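Local coordinates for putative branched chain amino acid ABC transporter, periplasmic amino acid-binding protein (Brucella ovis, PDB 4XFK) that probably serves as the periplasmic binding component of an ABC transport system for branched-chain and other small amino acids, at residues A[291-294]-A[295-298]; A[282-285]-A[286-290]; A[199-202]-A[203-206]; A[241-244]-A[245-248]. The protein carries 1 engineered substitution. All coordinates share one frame; numbering follows the deposited sequence.

Interaction 1 (A[291-294]-A[295-298]); sequences YPSY and VEPA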
ATOM      1  N   TYR A 291       3.280   0.907  16.845  1.00 10.30           N
ATOM      2  CA  TYR A 291       2.699   2.025  16.118  1.00 10.39           C
ATOM      3  C   TYR A 291       2.516   1.640  14.649  1.00  8.32           C
ATOM      4  O   TYR A 291       3.299   0.869  14.090  1.00  9.83           O
ATOM      5  CB  TYR A 291       3.601   3.256  16.231  1.00 10.15           C
ATOM      6  CG  TYR A 291       3.570   3.939  17.582  1.00 10.55           C
ATOM      7  CD1 TYR A 291       2.392   4.488  18.077  1.00 11.75           C
ATOM      8  CD2 TYR A 291       4.721   4.056  18.350  1.00 11.95           C
ATOM      9  CE1 TYR A 291       2.363   5.127  19.309  1.00 12.61           C
ATOM     10  CE2 TYR A 291       4.702   4.698  19.576  1.00 13.12           C
ATOM     11  CZ  TYR A 291       3.523   5.227  20.054  1.00 13.12           C
ATOM     12  OH  TYR A 291       3.515   5.868  21.275  1.00 14.30           O
ATOM     13  N   PRO A 292       1.471   2.169  14.008  1.00  7.84           N
ATOM     14  CA  PRO A 292       1.205   1.809  12.611  1.00  7.61           C
ATOM     15  C   PRO A 292       2.145   2.524  11.644  1.00  7.81           C
ATOM     16  O   PRO A 292       2.431   3.711  11.789  1.00  9.62           O
ATOM     17  CB  PRO A 292      -0.239   2.271  12.404  1.00  9.25           C
ATOM     18  CG  PRO A 292      -0.379   3.429  13.353  1.00  9.80           C
ATOM     19  CD  PRO A 292       0.459   3.090  14.553  1.00  9.32           C
ATOM     20  N   SER A 293       2.633   1.795  10.654  1.00  8.45           N
ATOM     21  CA  SER A 293       3.457   2.409   9.618  1.00  8.83           C
ATOM     22  C   SER A 293       3.401   1.540   8.372  1.00  7.56           C
ATOM     23  O   SER A 293       2.759   0.488   8.371  1.00  7.29           O
ATOM     24  CB  SER A 293       4.906   2.549  10.081  1.00 12.42           C
ATOM     25  OG  SER A 293       5.513   1.274  10.193  1.00 14.48           O
ATOM     26  N   TYR A 294       4.058   2.003   7.309  1.00  7.28           N
ATOM     27  CA  TYR A 294       4.299   1.179   6.136  1.00  6.99           C
ATOM     28  C   TYR A 294       2.933   0.725   5.570  1.00  6.44           C
ATOM     29  O   TYR A 294       2.085   1.584   5.306  1.00  7.37           O
ATOM     30  CB  TYR A 294       5.275   0.061   6.541  1.00  7.11           C
ATOM     31  CG  TYR A 294       5.657  -0.992   5.508  1.00  6.82           C
ATOM     32  CD1 TYR A 294       5.928  -0.666   4.181  1.00  6.52           C
ATOM     33  CD2 TYR A 294       5.754  -2.330   5.886  1.00  7.01           C
ATOM     34  CE1 TYR A 294       6.282  -1.656   3.266  1.00  6.63           C
ATOM     35  CE2 TYR A 294       6.103  -3.317   4.989  1.00  6.86           C
ATOM     36  CZ  TYR A 294       6.356  -2.970   3.679  1.00  6.97           C
ATOM     37  OH  TYR A 294       6.702  -3.934   2.759  1.00  7.16           O
ATOM     38  N   VAL A 295       2.687  -0.576   5.417  1.00  6.10           N
ATOM     39  CA  VAL A 295       1.462  -1.064   4.769  1.00  6.39           C
ATOM     40  C   VAL A 295       0.195  -0.918   5.621  1.00  5.85           C
ATOM     41  O   VAL A 295      -0.927  -1.062   5.116  1.00  6.11           O
ATOM     42  CB  VAL A 295       1.604  -2.542   4.337  1.00  7.07           C
ATOM     43  CG1 VAL A 295       2.720  -2.670   3.285  1.00  7.13           C
ATOM     44  CG2 VAL A 295       1.887  -3.432   5.542  1.00  7.84           C
ATOM     45  N   GLU A 296       0.359  -0.646   6.914  1.00  6.53           N
ATOM     46  CA  GLU A 296      -0.774  -0.730   7.837  1.00  7.09           C
ATOM     47  C   GLU A 296      -1.847   0.356   7.673  1.00  6.99           C
ATOM     48  O   GLU A 296      -3.029   0.025   7.658  1.00  7.13           O
ATOM     49  CB  GLU A 296      -0.293  -0.846   9.288  1.00  6.64           C
ATOM     50  CG  GLU A 296       0.576  -2.073   9.500  1.00  7.27           C
ATOM     51  CD  GLU A 296       1.165  -2.138  10.893  1.00  8.32           C
ATOM     52  OE1 GLU A 296       1.925  -1.216  11.274  1.00  9.48           O
ATOM     53  OE2 GLU A 296       0.868  -3.117  11.613  1.00  8.71           O
ATOM     54  N   PRO A 297      -1.454   1.640   7.560  1.00  7.63           N
ATOM     55  CA  PRO A 297      -2.497   2.669   7.433  1.00  8.81           C
ATOM     56  C   PRO A 297      -3.458   2.477   6.244  1.00  8.17           C
ATOM     57  O   PRO A 297      -4.671   2.602   6.452  1.00  8.17           O
ATOM     58  CB  PRO A 297      -1.682   3.962   7.325  1.00 10.03           C
ATOM     59  CG  PRO A 297      -0.444   3.655   8.142  1.00  9.17           C
ATOM     60  CD  PRO A 297      -0.117   2.247   7.726  1.00  8.53           C
ATOM     61  N   ALA A 298      -2.965   2.159   5.048  1.00  7.92           N
ATOM     62  CA  ALA A 298      -3.876   1.954   3.913  1.00  8.25           C
ATOM     63  C   ALA A 298      -4.842   0.804   4.190  1.00  7.93           C
ATOM     64  O   ALA A 298      -6.028   0.873   3.848  1.00  7.75           O
ATOM     65  CB  ALA A 298      -3.116   1.694   2.627  1.00  8.81           C
TER
HETATM   66  O   HOH W   1       4.668  -1.253  11.390  1.00 19.92           O
HETATM   67  O   HOH W   2      -0.227   2.182   3.828  1.00  9.69           O
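Y294 and V295 pack side by side at the corner of a type II' beta turn, S293 to E296, that turns the chain into helix 296-312. Y294 takes the first corner position, where a II' turn needs positive phi, here 59°. Its CG is anti to its own backbone N (chi1 177°), which sends the phenol the same way as the side chain of the next residue. V295 CG1 then lies over the centre of one face of the ring, 3.6 Å from the Y294 centroid, a CH-pi contact almost on the ring normal. L30 of helix 26-44 touches both side chains, and the hydroxyl of Y294 is hydrogen-bonded to T27.

E296 ties the turn together twice. E296 N donates to S293 O over 3.0 Å, the bond that closes the turn. In return E296 OE1 takes the N-H of S293 on its anti lone pair at 3.2 Å, so backbone and side chain of one residue grip the two ends of another. The other carboxylate oxygen, OE2, is hydrogen-bonded to H290 and Y284, leaving the buried group little freedom to rotate. A water adds a third link by bridging S293 OG and E296 OE1, to which it donates at 2.7 Å. A second water spans the turn and the young helix, donating to Y294 O at 2.8 Å and accepting from A298 N.

Interaction 2 (A[282-285]-A[286-290]); sequences EDYK and KVTGH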
ATOM      1  N   GLU A 282      -1.860   5.725  18.840  1.00 10.64           N
ATOM      2  CA  GLU A 282      -1.869   5.165  20.188  1.00 11.19           C
ATOM      3  C   GLU A 282      -2.819   3.972  20.324  1.00 10.64           C
ATOM      4  O   GLU A 282      -2.487   2.979  20.978  1.00 11.73           O
ATOM      5  CB  GLU A 282      -2.211   6.247  21.213  1.00 12.25           C
ATOM      6  CG  GLU A 282      -1.127   7.317  21.370  1.00 13.66           C
ATOM      7  CD  GLU A 282       0.143   6.776  22.005  1.00 15.93           C
ATOM      8  OE1 GLU A 282       0.034   5.846  22.822  1.00 19.75           O
ATOM      9  OE2 GLU A 282       1.250   7.272  21.688  1.00 16.68           O
ATOM     10  N   ASP A 283      -3.999   4.055  19.717  1.00 10.77           N
ATOM     11  CA  ASP A 283      -4.946   2.951  19.814  1.00 10.61           C
ATOM     12  C   ASP A 283      -4.427   1.723  19.071  1.00  9.37           C
ATOM     13  O   ASP A 283      -4.537   0.593  19.559  1.00 10.65           O
ATOM     14  CB  ASP A 283      -6.324   3.338  19.281  1.00 11.92           C
ATOM     15  CG  ASP A 283      -7.353   2.262  19.538  1.00 14.54           C
ATOM     16  OD1 ASP A 283      -7.749   2.098  20.710  1.00 17.90           O
ATOM     17  OD2 ASP A 283      -7.756   1.570  18.579  1.00 14.85           O
ATOM     18  N   TYR A 284      -3.846   1.943  17.898  1.00  8.80           N
ATOM     19  CA  TYR A 284      -3.297   0.845  17.119  1.00  8.82           C
ATOM     20  C   TYR A 284      -2.168   0.156  17.878  1.00 10.01           C
ATOM     21  O   TYR A 284      -2.071  -1.067  17.874  1.00 10.38           O
ATOM     22  CB  TYR A 284      -2.809   1.363  15.763  1.00  8.80           C
ATOM     23  CG  TYR A 284      -2.516   0.276  14.766  1.00  8.07           C
ATOM     24  CD1 TYR A 284      -3.530  -0.245  13.971  1.00  7.47           C
ATOM     25  CD2 TYR A 284      -1.236  -0.241  14.624  1.00  8.77           C
ATOM     26  CE1 TYR A 284      -3.275  -1.255  13.056  1.00  8.05           C
ATOM     27  CE2 TYR A 284      -0.973  -1.243  13.704  1.00  8.75           C
ATOM     28  CZ  TYR A 284      -2.003  -1.747  12.926  1.00  8.03           C
ATOM     29  OH  TYR A 284      -1.780  -2.747  12.001  1.00  8.97           O
ATOM     30  N   LYS A 285      -1.310   0.933  18.531  1.00 10.22           N
ATOM     31  CA  LYS A 285      -0.273   0.336  19.369  1.00 10.77           C
ATOM     32  C   LYS A 285      -0.855  -0.448  20.550  1.00 11.97           C
ATOM     33  O   LYS A 285      -0.359  -1.521  20.886  1.00 12.89           O
ATOM     34  CB  LYS A 285       0.729   1.393  19.859  1.00 11.07           C
ATOM     35  CG  LYS A 285       1.831   0.804  20.733  1.00 11.95           C
ATOM     36  CD  LYS A 285       2.897   1.817  21.104  1.00 14.86           C
ATOM     37  CE  LYS A 285       3.997   1.165  21.933  1.00 18.29           C
ATOM     38  NZ  LYS A 285       5.099   2.124  22.229  1.00 22.37           N
ATOM     39  N   LYS A 286      -1.903   0.083  21.176  1.00 11.45           N
ATOM     40  CA  LYS A 286      -2.554  -0.619  22.276  1.00 12.98           C
ATOM     41  C   LYS A 286      -3.018  -2.003  21.842  1.00 12.02           C
ATOM     42  O   LYS A 286      -2.872  -2.982  22.576  1.00 15.13           O
ATOM     43  CB  LYS A 286      -3.738   0.195  22.795  1.00 15.06           C
ATOM     44  CG  LYS A 286      -4.357  -0.361  24.066  1.00 20.06           C
ATOM     45  CD  LYS A 286      -5.356   0.613  24.672  1.00 24.52           C
ATOM     46  CE  LYS A 286      -6.641   0.689  23.861  1.00 27.46           C
ATOM     47  NZ  LYS A 286      -7.750   1.307  24.652  1.00 28.93           N
ATOM     48  N   VAL A 287      -3.568  -2.085  20.636  1.00 11.30           N
ATOM     49  CA  VAL A 287      -4.105  -3.342  20.139  1.00 11.01           C
ATOM     50  C   VAL A 287      -3.035  -4.277  19.576  1.00 11.87           C
ATOM     51  O   VAL A 287      -3.020  -5.467  19.893  1.00 13.71           O
ATOM     52  CB  VAL A 287      -5.181  -3.096  19.058  1.00 12.20           C
ATOM     53  CG1 VAL A 287      -5.636  -4.414  18.443  1.00 13.69           C
ATOM     54  CG2 VAL A 287      -6.367  -2.322  19.641  1.00 13.04           C
ATOM     55  N   THR A 288      -2.142  -3.750  18.743  1.00 11.61           N
ATOM     56  CA  THR A 288      -1.210  -4.613  18.021  1.00 10.96           C
ATOM     57  C   THR A 288       0.153  -4.734  18.679  1.00 11.85           C
ATOM     58  O   THR A 288       0.912  -5.640  18.354  1.00 14.45           O
ATOM     59  CB  THR A 288      -0.956  -4.113  16.594  1.00  9.89           C
ATOM     60  OG1 THR A 288      -0.118  -2.952  16.653  1.00  9.96           O
ATOM     61  CG2 THR A 288      -2.265  -3.784  15.900  1.00 10.92           C
ATOM     62  N   GLY A 289       0.483  -3.806  19.572  1.00 11.70           N
ATOM     63  CA  GLY A 289       1.796  -3.794  20.185  1.00 12.33           C
ATOM     64  C   GLY A 289       2.795  -2.846  19.533  1.00 11.79           C
ATOM     65  O   GLY A 289       3.866  -2.616  20.093  1.00 14.65           O
ATOM     66  N   HIS A 290       2.470  -2.296  18.358  1.00 10.88           N
ATOM     67  CA  HIS A 290       3.371  -1.361  17.685  1.00 10.73           C
ATOM     68  C   HIS A 290       2.599  -0.214  17.047  1.00  9.83           C
ATOM     69  O   HIS A 290       1.411  -0.335  16.752  1.00  9.67           O
ATOM     70  CB  HIS A 290       4.218  -2.077  16.623  1.00 11.14           C
ATOM     71  CG  HIS A 290       3.409  -2.779  15.578  1.00  9.51           C
ATOM     72  ND1 HIS A 290       3.045  -4.104  15.686  1.00 10.93           N
ATOM     73  CD2 HIS A 290       2.880  -2.338  14.412  1.00  9.51           C
ATOM     74  CE1 HIS A 290       2.335  -4.452  14.627  1.00 10.90           C
ATOM     75  NE2 HIS A 290       2.217  -3.398  13.841  1.00  9.67           N
TER
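Y284 O receives two sound bonds from one residue a turn further along: T288 N comes nearly along the C=O axis at 2.8 Å, and T288 OG1 donates at 3.0 Å from well above the carbonyl plane. A chi1 of 74° sets that hydroxyl between the backbone N and the carbonyl carbon, turned back over the helix. T288 OG1 in turn accepts from H290 N at 3.2 Å, closing an ST turn, and sits over the centre of one face of the H290 imidazole.

These bonds finish helix 274-288. G289 N still reaches K285 O at 2.8 Å, but G289 is the first residue to leave helical angles, with a phi of 97° that glycine adopts readily. The chain then doubles back, bringing H290 O to K285 CA in a CA-H...O contact and to the edge of the Y284 ring.

The Y284 phenol, whose OH is hydrogen-bonded to E296, is met at a face and at an edge. T288 CG2 covers one face, 3.7 Å from the Y284 centroid and offset toward the rim. The ring's edge meets the face of H290 in an offset edge-to-face pair, with planes at 72°. Elsewhere on the helix, D283 OD1 and K286 NZ stay 4.0 Å apart, beyond a salt bridge, whereas D283 OD2 is taken by K41 and Y37 of helix 26-44.

Interaction 3 (A[199-202]-A[203-206]); sequences QDFS and PYVA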
ATOM      1  N   GLN A 199      21.994 -10.273  -1.759  1.00 12.36           N
ATOM      2  CA  GLN A 199      22.370 -10.199  -0.346  1.00 13.47           C
ATOM      3  C   GLN A 199      23.417  -9.128  -0.082  1.00 15.17           C
ATOM      4  O   GLN A 199      23.709  -8.806   1.069  1.00 20.39           O
ATOM      5  CB  GLN A 199      22.882 -11.554   0.150  1.00 15.66           C
ATOM      6  CG  GLN A 199      21.864 -12.672   0.041  1.00 18.22           C
ATOM      7  CD  GLN A 199      20.544 -12.327   0.708  1.00 20.60           C
ATOM      8  OE1 GLN A 199      20.494 -12.058   1.910  1.00 24.39           O
ATOM      9  NE2 GLN A 199      19.467 -12.333  -0.069  1.00 19.15           N
ATOM     10  N   ASP A 200      23.983  -8.585  -1.153  1.00 14.74           N
ATOM     11  CA  ASP A 200      25.018  -7.567  -1.039  1.00 16.77           C
ATOM     12  C   ASP A 200      24.776  -6.484  -2.076  1.00 15.11           C
ATOM     13  O   ASP A 200      25.017  -6.675  -3.270  1.00 15.39           O
ATOM     14  CB  ASP A 200      26.402  -8.190  -1.245  1.00 19.62           C
ATOM     15  CG  ASP A 200      27.534  -7.226  -0.933  1.00 23.17           C
ATOM     16  OD1 ASP A 200      27.294  -6.002  -0.846  1.00 22.94           O
ATOM     17  OD2 ASP A 200      28.678  -7.693  -0.773  1.00 27.26           O
ATOM     18  N   PHE A 201      24.301  -5.335  -1.610  1.00 12.80           N
ATOM     19  CA  PHE A 201      23.980  -4.241  -2.511  1.00 11.75           C
ATOM     20  C   PHE A 201      25.145  -3.285  -2.748  1.00 12.19           C
ATOM     21  O   PHE A 201      24.983  -2.267  -3.418  1.00 12.80           O
ATOM     22  CB  PHE A 201      22.750  -3.483  -2.011  1.00 11.17           C
ATOM     23  CG  PHE A 201      21.447  -4.131  -2.402  1.00  9.94           C
ATOM     24  CD1 PHE A 201      20.841  -3.819  -3.617  1.00 11.52           C
ATOM     25  CD2 PHE A 201      20.843  -5.068  -1.576  1.00 10.87           C
ATOM     26  CE1 PHE A 201      19.645  -4.413  -3.992  1.00 11.00           C
ATOM     27  CE2 PHE A 201      19.648  -5.664  -1.945  1.00 11.09           C
ATOM     28  CZ  PHE A 201      19.052  -5.337  -3.158  1.00 10.76           C
ATOM     29  N   SER A 202      26.321  -3.611  -2.218  1.00 14.13           N
ATOM     30  CA  SER A 202      27.487  -2.750  -2.427  1.00 16.51           C
ATOM     31  C   SER A 202      27.760  -2.346  -3.887  1.00 15.13           C
ATOM     32  O   SER A 202      28.039  -1.177  -4.150  1.00 14.89           O
ATOM     33  CB  SER A 202      28.744  -3.343  -1.778  1.00 18.06           C
ATOM     34  OG  SER A 202      28.588  -3.394  -0.370  1.00 22.66           O
ATOM     35  N   PRO A 203      27.677  -3.294  -4.845  1.00 15.19           N
ATOM     36  CA  PRO A 203      27.965  -2.870  -6.224  1.00 16.38           C
ATOM     37  C   PRO A 203      26.930  -1.890  -6.776  1.00 15.21           C
ATOM     38  O   PRO A 203      27.242  -1.056  -7.634  1.00 16.45           O
ATOM     39  CB  PRO A 203      27.909  -4.178  -7.019  1.00 17.71           C
ATOM     40  CG  PRO A 203      28.103  -5.248  -6.018  1.00 18.04           C
ATOM     41  CD  PRO A 203      27.523  -4.757  -4.743  1.00 16.13           C
ATOM     42  N   TYR A 204      25.699  -1.986  -6.287  1.00 13.44           N
ATOM     43  CA  TYR A 204      24.647  -1.071  -6.715  1.00 13.85           C
ATOM     44  C   TYR A 204      24.849   0.311  -6.109  1.00 14.27           C
ATOM     45  O   TYR A 204      24.655   1.334  -6.774  1.00 14.50           O
ATOM     46  CB  TYR A 204      23.270  -1.643  -6.362  1.00 14.39           C
ATOM     47  CG  TYR A 204      22.977  -2.902  -7.140  1.00 15.96           C
ATOM     48  CD1 TYR A 204      22.411  -2.838  -8.407  1.00 17.51           C
ATOM     49  CD2 TYR A 204      23.306  -4.155  -6.627  1.00 16.50           C
ATOM     50  CE1 TYR A 204      22.157  -3.980  -9.135  1.00 18.35           C
ATOM     51  CE2 TYR A 204      23.060  -5.307  -7.352  1.00 17.66           C
ATOM     52  CZ  TYR A 204      22.485  -5.211  -8.603  1.00 18.83           C
ATOM     53  OH  TYR A 204      22.242  -6.352  -9.323  1.00 22.40           O
ATOM     54  N   VAL A 205      25.257   0.338  -4.846  1.00 12.83           N
ATOM     55  CA  VAL A 205      25.591   1.593  -4.197  1.00 13.05           C
ATOM     56  C   VAL A 205      26.764   2.267  -4.921  1.00 13.94           C
ATOM     57  O   VAL A 205      26.765   3.482  -5.113  1.00 13.77           O
ATOM     58  CB  VAL A 205      25.848   1.391  -2.687  1.00 14.03           C
ATOM     59  CG1 VAL A 205      26.410   2.646  -2.052  1.00 15.73           C
ATOM     60  CG2 VAL A 205      24.547   0.980  -2.000  1.00 14.99           C
ATOM     61  N   ALA A 206      27.733   1.477  -5.377  1.00 16.81           N
ATOM     62  CA  ALA A 206      28.855   2.021  -6.152  1.00 17.35           C
ATOM     63  C   ALA A 206      28.380   2.688  -7.453  1.00 16.84           C
ATOM     64  O   ALA A 206      28.870   3.752  -7.833  1.00 18.05           O
ATOM     65  CB  ALA A 206      29.881   0.930  -6.444  1.00 17.88           C
TER
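The chain runs extended through D200, bends at F201 and enters helix 202-210, whose opening bonds are V205 N to F201 O at 3.0 Å and A206 N to S202 O at 2.9 Å. F201 holds the N-cap position, but its side chain is a phenyl and has nothing to offer the first N-H groups. D200, one residue earlier, does part of that work. With CG anti to the backbone N (chi1 -171°), D200 reaches forward and accepts from S202 N through OD1 at 2.9 Å, forming an Asx turn. S202 OG donates to the same oxygen at 3.0 Å. The two donors use different parts of it: the hydroxyl meets the syn lone pair, while the backbone N-H arrives on the anti side, 29° out of the carboxylate plane.

P203 follows directly, and its ring crosses the aspartate side chain at about a right angle. The closest approach there is loose, 4.1 Å from D200 OD1 to P203 CD. On another side of the turn the rings of F201 and Y204 meet obliquely, with F201 CD1 3.9 Å from Y204 CD2. F201 goes on to pack against helix 223-235 and to meet H193 edge-to-face.

P203 has no N-H, which suits the first turn of a helix, where N-H groups have no preceding helical carbonyl to bond to. A carboxylate just before the helix should also be steadied by the partial positive charge of the helix start, an effect that would lower its affinity for a proton.

Interaction 4 (A[241-244]-A[245-248]); sequences FATS and FLDQ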
ATOM      1  N   PHE A 241      17.544   8.830  -0.231  1.00  9.78           N
ATOM      2  CA  PHE A 241      16.525   8.020  -0.872  1.00  8.71           C
ATOM      3  C   PHE A 241      15.167   8.707  -0.817  1.00  8.87           C
ATOM      4  O   PHE A 241      14.799   9.298   0.197  1.00 10.46           O
ATOM      5  CB  PHE A 241      16.435   6.643  -0.202  1.00  9.18           C
ATOM      6  CG  PHE A 241      17.611   5.745  -0.484  1.00 10.54           C
ATOM      7  CD1 PHE A 241      17.643   4.952  -1.617  1.00 11.70           C
ATOM      8  CD2 PHE A 241      18.675   5.682   0.393  1.00 15.18           C
ATOM      9  CE1 PHE A 241      18.724   4.122  -1.871  1.00 12.29           C
ATOM     10  CE2 PHE A 241      19.761   4.850   0.140  1.00 16.30           C
ATOM     11  CZ  PHE A 241      19.781   4.072  -0.990  1.00 14.53           C
ATOM     12  N   ALA A 242      14.436   8.634  -1.924  1.00  8.49           N
ATOM     13  CA  ALA A 242      13.054   9.092  -1.982  1.00  8.16           C
ATOM     14  C   ALA A 242      12.212   7.865  -2.285  1.00  7.05           C
ATOM     15  O   ALA A 242      12.350   7.262  -3.351  1.00  7.38           O
ATOM     16  CB  ALA A 242      12.885  10.153  -3.056  1.00  9.68           C
ATOM     17  N   THR A 243      11.364   7.485  -1.330  1.00  7.37           N
ATOM     18  CA  THR A 243      10.815   6.142  -1.318  1.00  6.39           C
ATOM     19  C   THR A 243       9.319   6.100  -1.097  1.00  6.68           C
ATOM     20  O   THR A 243       8.695   7.092  -0.697  1.00  7.07           O
ATOM     21  CB  THR A 243      11.435   5.307  -0.173  1.00  7.71           C
ATOM     22  OG1 THR A 243      10.909   5.757   1.086  1.00  7.16           O
ATOM     23  CG2 THR A 243      12.961   5.401  -0.178  1.00  9.06           C
ATOM     24  N   SER A 244       8.765   4.910  -1.322  1.00  6.26           N
ATOM     25  CA  SER A 244       7.413   4.581  -0.911  1.00  6.93           C
ATOM     26  C   SER A 244       7.377   3.810   0.401  1.00  6.55           C
ATOM     27  O   SER A 244       6.377   3.882   1.108  1.00  6.66           O
ATOM     28  CB  SER A 244       6.719   3.757  -2.000  1.00  7.74           C
ATOM     29  OG  SER A 244       7.567   2.724  -2.488  1.00  7.44           O
ATOM     30  N   PHE A 245       8.458   3.092   0.730  1.00  5.74           N
ATOM     31  CA  PHE A 245       8.386   2.080   1.796  1.00  6.04           C
ATOM     32  C   PHE A 245       9.485   2.169   2.850  1.00  6.11           C
ATOM     33  O   PHE A 245       9.705   1.203   3.588  1.00  6.63           O
ATOM     34  CB  PHE A 245       8.383   0.661   1.206  1.00  6.19           C
ATOM     35  CG  PHE A 245       7.264   0.411   0.224  1.00  6.31           C
ATOM     36  CD1 PHE A 245       5.952   0.743   0.532  1.00  6.79           C
ATOM     37  CD2 PHE A 245       7.532  -0.156  -1.011  1.00  6.23           C
ATOM     38  CE1 PHE A 245       4.929   0.524  -0.391  1.00  7.45           C
ATOM     39  CE2 PHE A 245       6.522  -0.386  -1.925  1.00  6.92           C
ATOM     40  CZ  PHE A 245       5.212  -0.049  -1.617  1.00  7.33           C
ATOM     41  N   LEU A 246      10.146   3.319   2.980  1.00  5.88           N
ATOM     42  CA  LEU A 246      11.239   3.401   3.946  1.00  6.11           C
ATOM     43  C   LEU A 246      10.786   3.201   5.391  1.00  7.14           C
ATOM     44  O   LEU A 246      11.585   2.776   6.226  1.00  8.02           O
ATOM     45  CB  LEU A 246      12.001   4.719   3.814  1.00  7.21           C
ATOM     46  CG  LEU A 246      13.334   4.790   4.560  1.00  9.22           C
ATOM     47  CD1 LEU A 246      14.328   3.761   4.041  1.00 10.56           C
ATOM     48  CD2 LEU A 246      13.911   6.188   4.475  1.00  9.45           C
ATOM     49  N   ASP A 247       9.514   3.472   5.695  1.00  7.10           N
ATOM     50  CA  ASP A 247       9.047   3.329   7.080  1.00  6.72           C
ATOM     51  C   ASP A 247       8.686   1.885   7.459  1.00  6.64           C
ATOM     52  O   ASP A 247       8.200   1.642   8.557  1.00  8.16           O
ATOM     53  CB  ASP A 247       7.913   4.310   7.417  1.00  7.65           C
ATOM     54  CG  ASP A 247       6.664   4.070   6.606  1.00  8.52           C
ATOM     55  OD1 ASP A 247       6.780   3.542   5.488  1.00  9.87           O
ATOM     56  OD2 ASP A 247       5.567   4.414   7.089  1.00  9.91           O
ATOM     57  N   GLN A 248       8.952   0.923   6.579  1.00  6.89           N
ATOM     58  CA  GLN A 248       8.920  -0.468   7.007  1.00  7.73           C
ATOM     59  C   GLN A 248       9.879  -0.639   8.176  1.00  8.00           C
ATOM     60  O   GLN A 248      11.013  -0.182   8.116  1.00  8.42           O
ATOM     61  CB  GLN A 248       9.328  -1.417   5.878  1.00  7.24           C
ATOM     62  CG  GLN A 248       9.370  -2.868   6.364  1.00  7.62           C
ATOM     63  CD  GLN A 248       9.556  -3.890   5.262  1.00  8.67           C
ATOM     64  OE1 GLN A 248       9.897  -3.552   4.130  1.00 10.35           O
ATOM     65  NE2 GLN A 248       9.309  -5.155   5.588  1.00 10.74           N
TER
HETATM   66  O   HOH W   3       5.376   2.830   3.379  1.00  8.06           O
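T243 and L246 are joined by the direct hydrogen bond across this bend: L246 N donates to T243 OG1 at 3.2 Å, somewhat bent at 140°. The hydroxyl can serve because chi1 of T243, 73°, swings it toward the returning chain, and it is also hydrogen-bonded to I263 O of the neighbouring strand. A water supplies a second link, donating to S244 O at 2.7 Å and to D247 OD1 at 2.6 Å, while D247 OD2 is held by the backbone N of Y294. Within the bend, Q248 N bonds to F245 O and closes a type I beta turn.

Packing centres on S244, which sits over one face of the F245 ring: its CB lies 3.8 Å from the ring centroid almost exactly on the normal, and its OG is displaced toward the rim, 3.2 Å from F245 CD2. Beside the hydrogen bond, L246 CB presses on T243 OG1 at 3.1 Å. W221 and W168 also meet the F245 ring, and R141 touches it.

A buried turn at the C-terminal end of a parallel strand, here 240-243, is where alpha/beta folds commonly place pocket residues. In the periplasmic binding protein fold such loops face the cleft between the lobes; consistently, F245 comes within about 4 Å of a bound acetate, probably from the crystallisation liquor.

Overall arrangement
Interactions 2 and 1 follow one another in the chain, their centres 11 Å apart, and between them convert one helix end into the next helix start. Y291 OH meets E282 OE2 at 2.7 Å, and P292 CB packs on Y284 CD2 at 3.5 Å. Interaction 1 also touches interaction 4, 12 Å away between centres, where S293 OG lies 3.2 Å from D247 O and Y294 CE1 3.7 Å from F245 CD1. Both approach bound sodium: the side chain of V295 comes within about 4 Å of a sodium ion and that of F245 within about 5 Å of one; Y31, G85 and G116 form a sodium site. Interaction 3 lies apart, its nearest atoms about 6 Å from interaction 4.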